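Local coordinates for protein coronin (Toxoplasma gondii, PDB 4OZU) that probably binds actin filaments and is represented here by its WD40-repeat beta-propeller domain, at residues 96-101 / 134-139. Residues are numbered along the deposited sequence; the frame is centred on the assembly and turned at random.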
ATOM      1  N   ALA A  96      -9.782  -2.838  -6.900  1.00 20.96           N
ATOM      2  CA  ALA A  96      -9.439  -2.205  -8.160  1.00 20.65           C
ATOM      3  C   ALA A  96      -8.121  -2.732  -8.712  1.00 19.61           C
ATOM      4  O   ALA A  96      -7.179  -2.983  -7.970  1.00 21.55           O
ATOM      5  CB  ALA A  96      -9.357  -0.705  -7.982  1.00 22.02           C
ATOM      6  N   THR A  97      -8.059  -2.874 -10.031  1.00 24.03           N
ATOM      7  CA  THR A  97      -6.811  -3.194 -10.703  1.00 24.21           C
ATOM      8  C   THR A  97      -6.478  -2.115 -11.721  1.00 24.52           C
ATOM      9  O   THR A  97      -7.366  -1.556 -12.364  1.00 24.34           O
ATOM     10  CB  THR A  97      -6.865  -4.547 -11.429  1.00 27.36           C
ATOM     11  OG1 THR A  97      -7.894  -4.512 -12.425  1.00 28.09           O
ATOM     12  CG2 THR A  97      -7.128  -5.679 -10.457  1.00 26.92           C
ATOM     13  N   ALA A  98      -5.189  -1.829 -11.838  1.00 22.83           N
ATOM     14  CA  ALA A  98      -4.647  -1.014 -12.910  1.00 23.00           C
ATOM     15  C   ALA A  98      -3.976  -1.936 -13.911  1.00 23.64           C
ATOM     16  O   ALA A  98      -3.281  -2.866 -13.524  1.00 24.63           O
ATOM     17  CB  ALA A  98      -3.656  -0.000 -12.376  1.00 22.36           C
ATOM     18  N   CYS A  99      -4.165  -1.668 -15.198  1.00 22.82           N
ATOM     19  CA  CYS A  99      -3.715  -2.587 -16.234  1.00 28.30           C
ATOM     20  C   CYS A  99      -2.873  -1.890 -17.303  1.00 27.45           C
ATOM     21  O   CYS A  99      -3.041  -0.693 -17.576  1.00 29.98           O
ATOM     22  CB  CYS A  99      -4.925  -3.257 -16.877  1.00 31.85           C
ATOM     23  SG  CYS A  99      -4.532  -4.560 -18.044  1.00 32.05           S
ATOM     24  N   GLU A 100      -1.960  -2.651 -17.899  1.00 27.01           N
ATOM     25  CA  GLU A 100      -1.125  -2.141 -18.978  1.00 30.97           C
ATOM     26  C   GLU A 100      -1.953  -1.710 -20.177  1.00 29.92           C
ATOM     27  O   GLU A 100      -1.463  -0.965 -21.021  1.00 31.20           O
ATOM     28  CB  GLU A 100      -0.104  -3.189 -19.425  1.00 48.08           C
ATOM     29  CG  GLU A 100       1.209  -3.154 -18.661  1.00 60.95           C
ATOM     30  CD  GLU A 100       2.319  -3.912 -19.368  1.00 98.31           C
ATOM     31  OE1 GLU A 100       2.012  -4.733 -20.260  1.00 86.90           O
ATOM     32  OE2 GLU A 100       3.501  -3.683 -19.035  1.00111.02           O
ATOM     33  N   ASP A 101      -3.200  -2.171 -20.268  1.00 34.60           N
ATOM     34  CA  ASP A 101      -4.042  -1.797 -21.409  1.00 37.13           C
ATOM     35  C   ASP A 101      -4.742  -0.450 -21.176  1.00 34.76           C
ATOM     36  O   ASP A 101      -5.640  -0.074 -21.930  1.00 36.05           O
ATOM     37  CB  ASP A 101      -5.070  -2.896 -21.724  1.00 34.28           C
ATOM     38  CG  ASP A 101      -6.035  -3.172 -20.581  1.00 30.93           C
ATOM     39  OD1 ASP A 101      -6.114  -2.369 -19.623  1.00 28.56           O
ATOM     40  OD2 ASP A 101      -6.734  -4.210 -20.656  1.00 35.09           O
ATOM     41  N   LEU A 134      -0.261   2.617 -13.722  1.00 24.38           N
ATOM     42  CA  LEU A 134       0.730   2.012 -12.843  1.00 24.94           C
ATOM     43  C   LEU A 134       0.297   1.955 -11.386  1.00 27.11           C
ATOM     44  O   LEU A 134       0.935   1.285 -10.577  1.00 26.06           O
ATOM     45  CB  LEU A 134       2.044   2.782 -12.934  1.00 24.56           C
ATOM     46  CG  LEU A 134       2.676   2.900 -14.321  1.00 28.18           C
ATOM     47  CD1 LEU A 134       3.929   3.751 -14.243  1.00 33.21           C
ATOM     48  CD2 LEU A 134       2.992   1.526 -14.900  1.00 36.09           C
ATOM     49  N   SER A 135      -0.765   2.671 -11.046  1.00 24.28           N
ATOM     50  CA  SER A 135      -1.272   2.640  -9.688  1.00 23.43           C
ATOM     51  C   SER A 135      -2.770   2.867  -9.657  1.00 22.75           C
ATOM     52  O   SER A 135      -3.335   3.492 -10.545  1.00 24.07           O
ATOM     53  CB  SER A 135      -0.563   3.688  -8.828  1.00 30.59           C
ATOM     54  OG  SER A 135      -0.803   4.994  -9.312  1.00 38.24           O
ATOM     55  N   ALA A 136      -3.405   2.329  -8.624  1.00 20.11           N
ATOM     56  CA  ALA A 136      -4.816   2.550  -8.371  1.00 19.55           C
ATOM     57  C   ALA A 136      -4.991   2.532  -6.860  1.00 19.65           C
ATOM     58  O   ALA A 136      -4.937   1.471  -6.241  1.00 23.92           O
ATOM     59  CB  ALA A 136      -5.667   1.493  -9.035  1.00 23.88           C
ATOM     60  N   GLU A 137      -5.181   3.712  -6.282  1.00 20.54           N
ATOM     61  CA  GLU A 137      -5.223   3.871  -4.831  1.00 21.75           C
ATOM     62  C   GLU A 137      -6.528   4.499  -4.354  1.00 17.52           C
ATOM     63  O   GLU A 137      -6.938   5.572  -4.816  1.00 18.96           O
ATOM     64  CB  GLU A 137      -4.045   4.727  -4.363  1.00 23.31           C
ATOM     65  CG  GLU A 137      -2.684   4.054  -4.507  1.00 24.96           C
ATOM     66  CD  GLU A 137      -2.341   3.121  -3.357  1.00 37.28           C
ATOM     67  OE1 GLU A 137      -3.016   3.170  -2.308  1.00 31.51           O
ATOM     68  OE2 GLU A 137      -1.379   2.336  -3.506  1.00 31.68           O
ATOM     69  N   TRP A 138      -7.160   3.824  -3.403  1.00 20.29           N
ATOM     70  CA  TRP A 138      -8.407   4.289  -2.824  1.00 19.77           C
ATOM     71  C   TRP A 138      -8.172   5.343  -1.759  1.00 22.55           C
ATOM     72  O   TRP A 138      -7.274   5.205  -0.925  1.00 20.40           O
ATOM     73  CB  TRP A 138      -9.165   3.132  -2.181  1.00 19.46           C
ATOM     74  CG  TRP A 138      -9.582   2.036  -3.091  1.00 19.52           C
ATOM     75  CD1 TRP A 138      -8.934   0.853  -3.308  1.00 23.19           C
ATOM     76  CD2 TRP A 138     -10.779   1.987  -3.869  1.00 18.06           C
ATOM     77  NE1 TRP A 138      -9.651   0.075  -4.189  1.00 21.56           N
ATOM     78  CE2 TRP A 138     -10.786   0.750  -4.548  1.00 22.50           C
ATOM     79  CE3 TRP A 138     -11.845   2.870  -4.061  1.00 22.59           C
ATOM     80  CZ2 TRP A 138     -11.817   0.377  -5.400  1.00 23.43           C
ATOM     81  CZ3 TRP A 138     -12.865   2.500  -4.921  1.00 21.60           C
ATOM     82  CH2 TRP A 138     -12.844   1.264  -5.578  1.00 22.93           C
ATOM     83  N   ASN A 139      -9.015   6.366  -1.765  1.00 18.34           N
ATOM     84  CA  ASN A 139      -9.038   7.340  -0.693  1.00 17.49           C
ATOM     85  C   ASN A 139      -9.361   6.638   0.626  1.00 22.16           C
ATOM     86  O   ASN A 139     -10.320   5.874   0.694  1.00 19.36           O
ATOM     87  CB  ASN A 139     -10.066   8.427  -0.996  1.00 16.91           C
ATOM     88  CG  ASN A 139      -9.961   9.600  -0.051  1.00 19.87           C
ATOM     89  OD1 ASN A 139     -10.147   9.460   1.162  1.00 19.88           O
ATOM     90  ND2 ASN A 139      -9.656  10.768  -0.601  1.00 20.87           N
TER
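W138 meets A96 through the pyrrole-side atoms and one benzene carbon of its indole, and the path from its CB shows how. A chi1 of -62° sets CG next to the backbone N and opposite the carbonyl carbon, and brings the far end of the indole close to strand 94-99 although the CB bond itself does not aim there. Along the ring, NE1 of W138 lies 3.9 Å from A96 CB, CE2 is slightly farther from that methyl, and CZ2 makes the closest approach, 3.7 Å from A96 CB. NE1 and CZ2 also come up to the backbone N of A96, NE1 at 4.0 Å from it. The methyl reaches the ring obliquely, while the N-H of NE1 is spent on the carbonyl oxygen of N86. That bond sets the position of NE1, and I106, L146 and P89 also touch the side chain. Two further methyls continue the apolar seam: A136 CB sits 4.4 Å from A96 CB and 4.2 Å from A98 CB, straddling the two residues. Strand axes 6.1 Å apart, running 162° to one another without any direct backbone pairing, identify the contact as one between successive blades of the WD40 propeller, since 94-99 is the second strand of one four-stranded blade and 133-138 the first, an edge strand, of the next. The three alanines are consistent with axes this close. A98 CB packs against the backbone of S135, 4.0 Å from its O, where L134 and S135 lie together opposite G149 in a classic beta bulge. Polar backbone atoms at this buried seam find partners on strand 82-87 of the first blade, where D84 and N86 pair through their backbones with A98 and A96 respectively: A136 N donates to D84 OD2, and A136 O accepts from N86 ND2.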